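Local coordinates for protein probable oxidoreductase (Pseudomonas aeruginosa, PDB 4B7C) that is probably an NADP-dependent oxidoreductase of the medium-chain dehydrogenase/reductase family, with a Rossmann-fold cofactor domain, at residues L207-K212 / T233-R237. Sequence-based numbering, arbitrary orientation.
Sequences LAAGLK and TVLTR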
loop_
_atom_site.group_PDB
_atom_site.type_symbol
_atom_site.label_atom_id
_atom_site.label_comp_id
_atom_site.label_asym_id
_atom_site.label_seq_id
_atom_site.Cartn_x
_atom_site.Cartn_y
_atom_site.Cartn_z
ATOM N N LEU B 207 11.988 9.818 -16.978
ATOM C CA LEU B 207 10.870 10.067 -16.048
ATOM C C LEU B 207 11.323 10.747 -14.758
ATOM O O LEU B 207 10.733 11.738 -14.334
ATOM C CB LEU B 207 10.130 8.765 -15.719
ATOM C CG LEU B 207 8.927 8.932 -14.761
ATOM C CD1 LEU B 207 8.036 10.146 -15.043
ATOM C CD2 LEU B 207 8.095 7.658 -14.761
ATOM N N ALA B 208 12.386 10.219 -14.154
ATOM C CA ALA B 208 12.958 10.800 -12.927
ATOM C C ALA B 208 13.313 12.281 -13.090
ATOM O O ALA B 208 12.986 13.111 -12.232
ATOM C CB ALA B 208 14.180 10.013 -12.477
ATOM N N ALA B 209 13.981 12.602 -14.195
ATOM C CA ALA B 209 14.330 13.994 -14.526
ATOM C C ALA B 209 13.070 14.846 -14.694
ATOM O O ALA B 209 12.979 15.976 -14.191
ATOM C CB ALA B 209 15.171 14.046 -15.797
ATOM N N GLY B 210 12.095 14.287 -15.398
ATOM C CA GLY B 210 10.808 14.958 -15.586
ATOM C C GLY B 210 10.120 15.244 -14.256
ATOM O O GLY B 210 9.616 16.347 -14.023
ATOM N N LEU B 211 10.120 14.248 -13.373
ATOM C CA LEU B 211 9.499 14.384 -12.048
ATOM C C LEU B 211 10.206 15.436 -11.204
ATOM O O LEU B 211 9.552 16.205 -10.491
ATOM C CB LEU B 211 9.476 13.035 -11.307
ATOM C CG LEU B 211 8.522 11.983 -11.866
ATOM C CD1 LEU B 211 8.799 10.623 -11.260
ATOM C CD2 LEU B 211 7.088 12.417 -11.601
ATOM N N LYS B 212 11.539 15.452 -11.285
ATOM C CA LYS B 212 12.372 16.460 -10.601
ATOM C C LYS B 212 11.965 17.856 -11.014
ATOM O O LYS B 212 11.799 18.735 -10.178
ATOM C CB LYS B 212 13.863 16.239 -10.901
ATOM C CG LYS B 212 14.842 17.267 -10.337
ATOM C CD LYS B 212 16.282 16.996 -10.851
ATOM C CE LYS B 212 16.570 17.699 -12.160
ATOM N NZ LYS B 212 17.721 17.075 -12.878
ATOM N N THR B 233 9.117 4.199 -10.256
ATOM C CA THR B 233 9.851 5.465 -10.313
ATOM C C THR B 233 9.138 6.563 -9.546
ATOM O O THR B 233 9.761 7.363 -8.849
ATOM C CB THR B 233 10.077 5.926 -11.770
ATOM O OG1 THR B 233 10.780 4.904 -12.483
ATOM C CG2 THR B 233 10.890 7.213 -11.816
ATOM N N VAL B 234 7.819 6.610 -9.664
ATOM C CA VAL B 234 7.032 7.600 -8.936
ATOM C C VAL B 234 7.196 7.444 -7.419
ATOM O O VAL B 234 7.251 8.429 -6.679
ATOM C CB VAL B 234 5.544 7.516 -9.340
ATOM C CG1 VAL B 234 4.699 8.396 -8.438
ATOM C CG2 VAL B 234 5.389 7.910 -10.806
ATOM N N LEU B 235 7.277 6.198 -6.972
ATOM C CA LEU B 235 7.475 5.883 -5.539
ATOM C C LEU B 235 8.718 6.538 -4.939
ATOM O O LEU B 235 8.724 6.892 -3.765
ATOM C CB LEU B 235 7.554 4.367 -5.325
ATOM C CG LEU B 235 6.194 3.657 -5.225
ATOM C CD1 LEU B 235 6.300 2.166 -5.459
ATOM C CD2 LEU B 235 5.569 3.947 -3.866
ATOM N N THR B 236 9.757 6.739 -5.749
ATOM C CA THR B 236 10.981 7.409 -5.266
ATOM C C THR B 236 10.768 8.895 -4.966
ATOM O O THR B 236 11.599 9.518 -4.304
ATOM C CB THR B 236 12.151 7.272 -6.258
ATOM O OG1 THR B 236 11.883 8.030 -7.448
ATOM C CG2 THR B 236 12.358 5.814 -6.620
ATOM N N ARG B 237 9.654 9.458 -5.431
ATOM C CA ARG B 237 9.414 10.908 -5.325
ATOM C C ARG B 237 8.185 11.304 -4.525
ATOM O O ARG B 237 7.825 12.486 -4.470
ATOM C CB ARG B 237 9.336 11.514 -6.729
ATOM C CG ARG B 237 10.651 11.361 -7.477
ATOM C CD ARG B 237 11.866 11.951 -6.706
ATOM N NE ARG B 237 12.830 12.137 -7.747
ATOM C CZ ARG B 237 12.908 13.188 -8.547
ATOM N NH1 ARG B 237 12.126 14.256 -8.381
ATOM N NH2 ARG B 237 13.820 13.157 -9.501
#
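The methyl of Thr233 lodges between Leu207 and Leu211, one helical turn apart, with Thr233 CG2 lying 3.9 Å from Leu207 CG and 4.0 Å from Leu211 CD1. Threonine suits this place because its two branches serve different ends. At chi1 -57° OG1 lies beside the backbone N, which puts CG2 anti to that nitrogen; the methyl faces the leucines, while OG1 stays on its own helix, bonded to the carbonyl of Glu229. The side chains of Leu207 and Thr233 run antiparallel and overlap flank to flank. Leucine at 211 is long enough to touch Val234 as well, Leu211 CD1 lying 4.4 Å from Val234 CG2.

One turn further on, Arg237 bends at chi2 (-55°) and carries its guanidinium to helix 207-214. Leu211 CB lies over one face, offset toward the rim, and Lys212 CA sits at the edge in the plane. Arg237 NH2 comes within 2.9 Å of Ala208 O, but the angle is too poor for a hydrogen bond; that oxygen already accepts the helical bond from Lys212 N. The small Ala208 lets the arginine come this near the backbone. Lys212 turns its ammonium away, holding Lys212 NZ 6.5 Å from Arg237 NH2 and so probably easing the repulsion. Thr233 O accepts from both N and OG1 of Thr236.

Helices 207-214 and 228-235 pack side by side against the parallel Rossmann sheet: Leu207 and Leu211 rest on Ile200 of strand 198-201, Val234 on Phe222, and Arg237 joins Ile219 of strand 219-224 through backbone hydrogen bonding.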